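Local coordinates for putative secreted lipase (Streptomyces sp. W007, PDB 5H6B), which probably hydrolyses triacylglycerols as a secreted, thermostable lipase of the alpha/beta-hydrolase clan, at residues 69-74 against 154-159; 40-45 against 62-67; 77-82 against 163-168. All blocks are in the same frame, centred on the assembly; numbering follows the deposited sequence.

Overall arrangement
One side of each contact (62-67, 69-74, 77-82) comes from the run between the end of strand 59-63 and the start of helix 80-98; contacts 1 and 3 alternate along the chain. Contact 2, buried and closest to the chain centre, sets a loop after strand 32-35 against the end of strand 59-63 through serine and backbone hydrogen bonds and the zinc-binding Asp-64. Contact 3, also buried, joins the starts of helices 80-98 and 165-168 through a backbone bond at Gly-166 and apolar side chains. Contact 1, its centre about 21 Å from the chain centre, is partly exposed and purely apolar. Asn-41 bonds to Phe-73 O, Gly-66 O reaches Leu-77 N, and Val-71 packs on Leu-77.

Contact 1: residues 69-74 against 154-159; sequences PGVPFF and PGVEKF
Val-156 rests over one face of the Phe-74 ring, its CB 4.1 Å from the ring centroid and 24° off the ring normal, a CH-pi contact displaced toward the rim. The tighter touch is made by the methyl CG2 of Val-156, which comes within 3.4 Å of Phe-74 CB and so braces the root of the aromatic side chain rather than its far end. The opposite face of the ring carries CB of Phe-73, its neighbour in the chain, so that the ring is held between the two. At its far end the ring passes Pro-154 O obliquely, Phe-74 CZ lying 4.2 Å from that oxygen.

Val-71 continues the apolar seam. Its CG1 methyl, anti to the backbone N (chi1 -171°), approaches Val-156 CG2 at 4.1 Å, the two valines crossing at about a right angle. The other methyl of Val-71, CG2, lies 3.7 Å from Phe-159 CB and also nears CG of that ring, at an oblique angle. These two side chains run antiparallel alongside one another. The Phe-159 ring in turn is covered on one face by CG of the adjacent Lys-158.

Val-156 is the shared element, one methyl serving both Phe-74 and Val-71, and it is backed from outside the two segments by Phe-39 and Leu-150. The contact joins the loop between strand 59-63 and helix 80-98 to that between helices 143-147 and 165-168. Between 69-74 and 154-159 the contacts are van der Waals and CH-pi, so their association probably depends on shape fit and burial of apolar surface.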
loop_
_atom_site.group_PDB
_atom_site.type_symbol
_atom_site.label_atom_id
_atom_site.label_comp_id
_atom_site.label_asym_id
_atom_site.label_seq_id
_atom_site.Cartn_x
_atom_site.Cartn_y
_atom_site.Cartn_z
ATOM N N PRO A 69 -18.034 12.206 -1.340
ATOM C CA PRO A 69 -19.486 12.037 -1.335
ATOM C C PRO A 69 -20.024 11.881 -2.732
ATOM O O PRO A 69 -19.613 12.608 -3.614
ATOM C CB PRO A 69 -19.987 13.345 -0.708
ATOM C CG PRO A 69 -18.881 13.793 0.191
ATOM C CD PRO A 69 -17.617 13.360 -0.510
ATOM N N GLY A 70 -20.908 10.908 -2.941
ATOM C CA GLY A 70 -21.472 10.653 -4.268
ATOM C C GLY A 70 -20.623 9.825 -5.226
ATOM O O GLY A 70 -21.010 9.664 -6.382
ATOM N N VAL A 71 -19.493 9.280 -4.755
ATOM C CA VAL A 71 -18.632 8.413 -5.573
ATOM C C VAL A 71 -18.312 7.122 -4.798
ATOM O O VAL A 71 -17.184 6.960 -4.273
ATOM C CB VAL A 71 -17.309 9.133 -5.979
ATOM C CG1 VAL A 71 -16.540 8.296 -7.003
ATOM C CG2 VAL A 71 -17.588 10.533 -6.530
ATOM N N PRO A 72 -19.297 6.199 -4.701
ATOM C CA PRO A 72 -19.003 4.882 -4.118
ATOM C C PRO A 72 -18.005 4.071 -4.957
ATOM O O PRO A 72 -17.843 4.321 -6.161
ATOM C CB PRO A 72 -20.369 4.167 -4.096
ATOM C CG PRO A 72 -21.383 5.213 -4.417
ATOM C CD PRO A 72 -20.681 6.277 -5.206
ATOM N N PHE A 73 -17.332 3.131 -4.292
ATOM C CA PHE A 73 -16.355 2.225 -4.893
ATOM C C PHE A 73 -14.967 2.815 -5.181
ATOM O O PHE A 73 -13.998 2.109 -5.007
ATOM C CB PHE A 73 -16.911 1.525 -6.134
ATOM C CG PHE A 73 -18.184 0.773 -5.876
ATOM C CD1 PHE A 73 -18.184 -0.326 -5.025
ATOM C CD2 PHE A 73 -19.385 1.158 -6.485
ATOM C CE1 PHE A 73 -19.355 -1.029 -4.774
ATOM C CE2 PHE A 73 -20.564 0.471 -6.234
ATOM C CZ PHE A 73 -20.547 -0.630 -5.382
ATOM N N PHE A 74 -14.877 4.077 -5.606
ATOM C CA PHE A 74 -13.634 4.686 -6.098
ATOM C C PHE A 74 -13.127 5.743 -5.121
ATOM O O PHE A 74 -13.583 6.891 -5.152
ATOM C CB PHE A 74 -13.844 5.317 -7.472
ATOM C CG PHE A 74 -14.557 4.424 -8.460
ATOM C CD1 PHE A 74 -13.945 3.276 -8.947
ATOM C CD2 PHE A 74 -15.843 4.735 -8.903
ATOM C CE1 PHE A 74 -14.591 2.456 -9.871
ATOM C CE2 PHE A 74 -16.498 3.929 -9.828
ATOM C CZ PHE A 74 -15.873 2.789 -10.320
ATOM N N PRO A 154 -13.450 2.992 -15.354
ATOM C CA PRO A 154 -14.298 3.920 -16.084
ATOM C C PRO A 154 -15.573 4.180 -15.270
ATOM O O PRO A 154 -16.027 3.326 -14.493
ATOM C CB PRO A 154 -14.606 3.161 -17.370
ATOM C CG PRO A 154 -14.642 1.736 -16.933
ATOM C CD PRO A 154 -13.625 1.607 -15.826
ATOM N N GLY A 155 -16.124 5.365 -15.422
ATOM C CA GLY A 155 -17.256 5.744 -14.599
ATOM C C GLY A 155 -16.844 6.665 -13.480
ATOM O O GLY A 155 -17.670 7.448 -13.018
ATOM N N VAL A 156 -15.588 6.575 -13.030
ATOM C CA VAL A 156 -15.046 7.556 -12.097
ATOM C C VAL A 156 -14.688 8.878 -12.814
ATOM O O VAL A 156 -14.634 9.930 -12.169
ATOM C CB VAL A 156 -13.831 7.006 -11.281
ATOM C CG1 VAL A 156 -12.497 7.219 -11.996
ATOM C CG2 VAL A 156 -13.773 7.677 -9.914
ATOM N N GLU A 157 -14.427 8.817 -14.120
ATOM C CA GLU A 157 -13.933 9.983 -14.871
ATOM C C GLU A 157 -14.844 11.225 -14.753
ATOM O O GLU A 157 -14.369 12.344 -14.511
ATOM C CB GLU A 157 -13.718 9.621 -16.343
ATOM C CG GLU A 157 -12.976 10.695 -17.138
ATOM C CD GLU A 157 -12.604 10.248 -18.546
ATOM O OE1 GLU A 157 -12.478 9.031 -18.790
ATOM O OE2 GLU A 157 -12.428 11.121 -19.416
ATOM N N LYS A 158 -16.152 11.015 -14.880
ATOM C CA LYS A 158 -17.115 12.122 -14.767
ATOM C C LYS A 158 -17.148 12.800 -13.388
ATOM O O LYS A 158 -17.558 13.941 -13.297
ATOM C CB LYS A 158 -18.518 11.687 -15.215
ATOM C CG LYS A 158 -19.194 10.658 -14.324
ATOM C CD LYS A 158 -20.138 9.768 -15.119
ATOM C CE LYS A 158 -20.666 8.614 -14.284
ATOM N NZ LYS A 158 -20.776 7.374 -15.101
ATOM N N PHE A 159 -16.666 12.136 -12.335
ATOM C CA PHE A 159 -16.649 12.736 -10.990
ATOM C C PHE A 159 -15.350 13.366 -10.541
ATOM O O PHE A 159 -15.233 13.700 -9.373
ATOM C CB PHE A 159 -17.047 11.690 -9.958
ATOM C CG PHE A 159 -18.291 10.972 -10.313
ATOM C CD1 PHE A 159 -19.484 11.675 -10.455
ATOM C CD2 PHE A 159 -18.281 9.613 -10.540
ATOM C CE1 PHE A 159 -20.650 11.021 -10.794
ATOM C CE2 PHE A 159 -19.446 8.955 -10.876
ATOM C CZ PHE A 159 -20.634 9.656 -11.000
#

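Contact 2: residues 40-45 against 62-67; sequences GNSIDN and SLDYGQ. With ZN (zinc ion), chain C; ZN (zinc ion), chain B.
Asp-64, a ligand of one of the bound zinc ions, meets Ser-42 of the loop 40-45, which is folded round an Asx turn at Asn-41. The carboxylate divides its work: OD2 binds the zinc together with His-75, while Asp-64 OD1 accepts from Ser-42 N at 2.8 Å, the nitrogen almost in line with the C-O bond. A weak bond from Ser-42 OG adds to OD1. Ser-62 OG, which also pairs with Trp-17, donates to Ser-42 O at 2.7 Å, so the backbone of Ser-42 is held at both its N-H and its carbonyl.

Asn-41 CG lies between the backbone N and the carbonyl carbon (chi1 61°), which turns the amide back to the loop. Asn-41 OD1 takes Ile-43 N in the carbonyl plane and Asp-44 N at 2.8 Å, and Asn-41 ND2 reaches Asp-44 OD2, almost straight at 175° but from above the carboxylate plane; Asp-44 OD1 binds a second zinc. With an alanine here, the N-H groups of Ile-43 and Asp-44 would probably lose their acceptor and Asp-44 OD2 its amide partner, leaving that carboxylate steadied by its zinc bond.

The loop leads from strand 32-35 to helix 49-54, alongside strand 59-63, whose Leu-63 packs on Val-35 and on Phe-90 of helix 80-98.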
loop_
_atom_site.group_PDB
_atom_site.type_symbol
_atom_site.label_atom_id
_atom_site.label_comp_id
_atom_site.label_asym_id
_atom_site.label_seq_id
_atom_site.Cartn_x
_atom_site.Cartn_y
_atom_site.Cartn_z
ATOM N N GLY A 40 -9.617 2.990 -5.560
ATOM C CA GLY A 40 -9.813 1.664 -5.007
ATOM C C GLY A 40 -10.637 1.728 -3.740
ATOM O O GLY A 40 -10.994 2.809 -3.265
ATOM N N ASN A 41 -10.906 0.556 -3.177
ATOM C CA ASN A 41 -11.577 0.448 -1.890
ATOM C C ASN A 41 -11.041 -0.742 -1.094
ATOM O O ASN A 41 -10.191 -1.515 -1.578
ATOM C CB ASN A 41 -13.102 0.343 -2.109
ATOM C CG ASN A 41 -13.481 -0.880 -2.909
ATOM O OD1 ASN A 41 -13.243 -1.997 -2.479
ATOM N ND2 ASN A 41 -14.057 -0.674 -4.084
ATOM N N SER A 42 -11.577 -0.886 0.115
ATOM C CA SER A 42 -11.149 -1.895 1.077
ATOM C C SER A 42 -11.344 -3.337 0.664
ATOM O O SER A 42 -10.708 -4.219 1.266
ATOM C CB SER A 42 -11.886 -1.697 2.396
ATOM O OG SER A 42 -13.252 -1.955 2.207
ATOM N N ILE A 43 -12.244 -3.591 -0.290
ATOM C CA ILE A 43 -12.553 -4.971 -0.716
ATOM C C ILE A 43 -11.897 -5.336 -2.047
ATOM O O ILE A 43 -11.186 -6.329 -2.128
ATOM C CB ILE A 43 -14.078 -5.227 -0.812
ATOM C CG1 ILE A 43 -14.771 -4.925 0.521
ATOM C CG2 ILE A 43 -14.377 -6.654 -1.277
ATOM C CD1 ILE A 43 -14.088 -5.502 1.741
ATOM N N ASP A 44 -12.145 -4.526 -3.067
ATOM C CA ASP A 44 -11.800 -4.869 -4.457
ATOM C C ASP A 44 -10.319 -4.929 -4.749
ATOM O O ASP A 44 -9.884 -5.766 -5.547
ATOM C CB ASP A 44 -12.454 -3.890 -5.448
ATOM C CG ASP A 44 -13.959 -4.026 -5.493
ATOM O OD1 ASP A 44 -14.466 -5.139 -5.277
ATOM O OD2 ASP A 44 -14.646 -3.019 -5.740
ATOM N N ASN A 45 -9.546 -4.051 -4.114
ATOM C CA ASN A 45 -8.093 -4.064 -4.293
ATOM C C ASN A 45 -7.506 -5.386 -3.769
ATOM O O ASN A 45 -6.487 -5.840 -4.259
ATOM C CB ASN A 45 -7.448 -2.867 -3.578
ATOM C CG ASN A 45 -6.123 -2.413 -4.222
ATOM O OD1 ASN A 45 -5.261 -3.212 -4.608
ATOM N ND2 ASN A 45 -5.951 -1.124 -4.308
ATOM N N SER A 62 -8.510 -4.158 6.287
ATOM C CA SER A 62 -8.405 -3.236 5.150
ATOM C C SER A 62 -9.362 -2.080 5.330
ATOM O O SER A 62 -10.510 -2.295 5.680
ATOM C CB SER A 62 -8.722 -3.974 3.860
ATOM O OG SER A 62 -10.069 -4.425 3.853
ATOM N N LEU A 63 -8.887 -0.859 5.111
ATOM C CA LEU A 63 -9.712 0.347 5.293
ATOM C C LEU A 63 -10.089 0.997 3.986
ATOM O O LEU A 63 -9.383 0.859 2.974
ATOM C CB LEU A 63 -8.966 1.403 6.127
ATOM C CG LEU A 63 -8.031 2.425 5.434
ATOM C CD1 LEU A 63 -7.629 3.556 6.371
ATOM C CD2 LEU A 63 -6.791 1.746 4.867
ATOM N N ASP A 64 -11.159 1.782 4.050
ATOM C CA ASP A 64 -11.521 2.734 3.009
ATOM C C ASP A 64 -10.965 4.092 3.411
ATOM O O ASP A 64 -11.066 4.444 4.552
ATOM C CB ASP A 64 -13.050 2.851 2.929
ATOM C CG ASP A 64 -13.665 2.040 1.816
ATOM O OD1 ASP A 64 -12.983 1.269 1.112
ATOM O OD2 ASP A 64 -14.879 2.221 1.616
ATOM N N TYR A 65 -10.463 4.889 2.474
ATOM C CA TYR A 65 -9.868 6.202 2.796
ATOM C C TYR A 65 -10.044 7.102 1.589
ATOM O O TYR A 65 -10.063 6.597 0.481
ATOM C CB TYR A 65 -8.374 6.086 3.198
ATOM C CG TYR A 65 -7.387 5.850 2.062
ATOM C CD1 TYR A 65 -6.967 6.898 1.245
ATOM C CD2 TYR A 65 -6.873 4.587 1.810
ATOM C CE1 TYR A 65 -6.073 6.699 0.209
ATOM C CE2 TYR A 65 -5.977 4.376 0.772
ATOM C CZ TYR A 65 -5.575 5.440 -0.028
ATOM O OH TYR A 65 -4.687 5.269 -1.077
ATOM N N GLY A 66 -10.176 8.415 1.796
ATOM C CA GLY A 66 -10.261 9.374 0.701
ATOM C C GLY A 66 -11.575 9.302 -0.044
ATOM O O GLY A 66 -11.634 9.660 -1.226
ATOM N N GLN A 67 -12.637 8.852 0.633
ATOM C CA GLN A 67 -13.954 8.792 -0.005
ATOM C C GLN A 67 -14.426 10.188 -0.380
ATOM O O GLN A 67 -14.171 11.128 0.340
ATOM C CB GLN A 67 -14.995 8.159 0.893
ATOM C CG GLN A 67 -14.669 6.745 1.323
ATOM C CD GLN A 67 -14.119 6.698 2.732
ATOM O OE1 GLN A 67 -13.189 7.443 3.068
ATOM N NE2 GLN A 67 -14.666 5.813 3.560
HETATM ZN ZN ZN C . -15.905 2.157 0.083
HETATM ZN ZN ZN B . -16.610 -5.118 -5.109
HETATM O O HOH W 1 -16.489 -7.702 -4.907
HETATM O O HOH W 2 -17.465 -3.953 -3.637
#

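Contact 3: residues 77-82 against 163-168; sequences LGPIDK and NTPGLA
Gly-166 N donates to Leu-77 O at 2.6 Å, a short bond with an N-H...O angle of 151°, the donor standing well above the plane of the carbonyl. Pro-165 CD lies 3.4 Å from Leu-77 O, and the methyl CG2 of Thr-164 also crowds that oxygen. Thr-164 CG2 lies 4.0 Å from Leu-77 CB as well. Gly-78 O comes within 3.1 Å of Gly-166 CA, so the two backbones are in direct contact; a beta carbon on Gly-166 would collide with Leu-77 C. Here it is the lack of a side chain that permits the close approach.

Apolar groups close round this backbone core. The Pro-79 and Pro-165 rings run alongside each other in the same sense, Pro-79 CG 3.9 Å from Pro-165 CB. Across the glycine, Ile-80 CD1 reaches to 3.7 Å from Gly-166 O, and on the other flank Leu-77 CD2 meets Leu-167 CD2 at 4.2 Å.

The second shell fixes these pieces. Thr-164 has CG2 anti to its N and facing Leu-77, which turns OG1 aside to accept from Ser-161 N; although it stands at the N-cap position, its side chain makes no capping bond. Leu-77 O instead takes an N-H from the first turn of helix 165-168. The other helix start is tied in the reverse sense, Ile-80 N donating to Asp-169 OD2.

The contact thus sets the N-terminal end of helix 80-98 against that of the short helix 165-168. Helix 110-113 packs on Ile-80 through Gln-110 and Met-113, while Phe-39 and Thr-38, in the loop after strand 32-35, touch Leu-77 and Leu-167 respectively.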
loop_
_atom_site.group_PDB
_atom_site.type_symbol
_atom_site.label_atom_id
_atom_site.label_comp_id
_atom_site.label_asym_id
_atom_site.label_seq_id
_atom_site.Cartn_x
_atom_site.Cartn_y
_atom_site.Cartn_z
ATOM N N LEU A 77 -9.573 9.856 -3.187
ATOM C CA LEU A 77 -9.850 11.104 -3.889
ATOM C C LEU A 77 -9.794 12.369 -3.041
ATOM O O LEU A 77 -9.559 13.445 -3.578
ATOM C CB LEU A 77 -11.214 11.030 -4.566
ATOM C CG LEU A 77 -11.381 9.931 -5.603
ATOM C CD1 LEU A 77 -12.761 10.056 -6.221
ATOM C CD2 LEU A 77 -10.293 9.999 -6.667
ATOM N N GLY A 78 -10.009 12.256 -1.740
ATOM C CA GLY A 78 -9.882 13.389 -0.848
ATOM C C GLY A 78 -8.434 13.753 -0.521
ATOM O O GLY A 78 -7.490 13.088 -0.972
ATOM N N PRO A 79 -8.248 14.829 0.261
ATOM C CA PRO A 79 -6.903 15.290 0.579
ATOM C C PRO A 79 -6.085 14.227 1.294
ATOM O O PRO A 79 -6.579 13.583 2.223
ATOM C CB PRO A 79 -7.145 16.503 1.487
ATOM C CG PRO A 79 -8.498 16.988 1.132
ATOM C CD PRO A 79 -9.282 15.766 0.737
ATOM N N ILE A 80 -4.843 14.044 0.863
ATOM C CA ILE A 80 -4.073 12.885 1.333
ATOM C C ILE A 80 -3.690 13.021 2.817
ATOM O O ILE A 80 -3.589 12.007 3.517
ATOM C CB ILE A 80 -2.878 12.550 0.397
ATOM C CG1 ILE A 80 -3.408 12.349 -1.034
ATOM C CG2 ILE A 80 -2.150 11.292 0.875
ATOM C CD1 ILE A 80 -2.426 11.817 -2.037
ATOM N N ASP A 81 -3.527 14.250 3.309
ATOM C CA ASP A 81 -3.325 14.457 4.759
ATOM C C ASP A 81 -4.513 13.967 5.576
ATOM O O ASP A 81 -4.321 13.308 6.590
ATOM C CB ASP A 81 -2.955 15.911 5.123
ATOM C CG ASP A 81 -3.953 16.944 4.611
ATOM O OD1 ASP A 81 -4.820 16.608 3.783
ATOM O OD2 ASP A 81 -3.842 18.121 5.010
ATOM N N LYS A 82 -5.736 14.237 5.118
ATOM C CA LYS A 82 -6.945 13.680 5.761
ATOM C C LYS A 82 -6.965 12.153 5.664
ATOM O O LYS A 82 -7.358 11.462 6.614
ATOM C CB LYS A 82 -8.241 14.218 5.133
ATOM C CG LYS A 82 -8.414 15.729 5.126
ATOM C CD LYS A 82 -8.460 16.324 6.520
ATOM C CE LYS A 82 -8.666 17.823 6.431
ATOM N NZ LYS A 82 -8.866 18.411 7.779
ATOM N N ASN A 163 -8.290 19.207 -10.266
ATOM C CA ASN A 163 -8.350 19.731 -8.897
ATOM C C ASN A 163 -8.845 18.749 -7.836
ATOM O O ASN A 163 -8.945 19.126 -6.668
ATOM C CB ASN A 163 -9.253 20.974 -8.851
ATOM C CG ASN A 163 -8.793 22.057 -9.795
ATOM O OD1 ASN A 163 -7.688 22.572 -9.663
ATOM N ND2 ASN A 163 -9.630 22.403 -10.761
ATOM N N THR A 164 -9.186 17.516 -8.211
ATOM C CA THR A 164 -9.628 16.526 -7.210
ATOM C C THR A 164 -8.414 16.323 -6.293
ATOM O O THR A 164 -7.339 16.032 -6.802
ATOM C CB THR A 164 -10.110 15.213 -7.856
ATOM O OG1 THR A 164 -11.158 15.506 -8.789
ATOM C CG2 THR A 164 -10.628 14.242 -6.819
ATOM N N PRO A 165 -8.563 16.578 -4.972
ATOM C CA PRO A 165 -7.382 16.746 -4.099
ATOM C C PRO A 165 -6.480 15.512 -3.967
ATOM O O PRO A 165 -5.273 15.661 -3.971
ATOM C CB PRO A 165 -7.992 17.099 -2.728
ATOM C CG PRO A 165 -9.366 17.581 -3.015
ATOM C CD PRO A 165 -9.817 16.811 -4.224
ATOM N N GLY A 166 -7.077 14.327 -3.838
ATOM C CA GLY A 166 -6.347 13.067 -3.881
ATOM C C GLY A 166 -5.484 12.847 -5.121
ATOM O O GLY A 166 -4.487 12.144 -5.050
ATOM N N LEU A 167 -5.856 13.445 -6.255
ATOM C CA LEU A 167 -5.031 13.409 -7.460
ATOM C C LEU A 167 -3.976 14.512 -7.487
ATOM O O LEU A 167 -2.803 14.241 -7.828
ATOM C CB LEU A 167 -5.895 13.478 -8.713
ATOM C CG LEU A 167 -7.076 12.501 -8.795
ATOM C CD1 LEU A 167 -7.749 12.661 -10.147
ATOM C CD2 LEU A 167 -6.659 11.057 -8.573
ATOM N N ALA A 168 -4.368 15.744 -7.133
ATOM C CA ALA A 168 -3.440 16.882 -7.191
ATOM C C ALA A 168 -2.312 16.749 -6.167
ATOM O O ALA A 168 -1.178 17.136 -6.439
ATOM C CB ALA A 168 -4.185 18.212 -7.010
#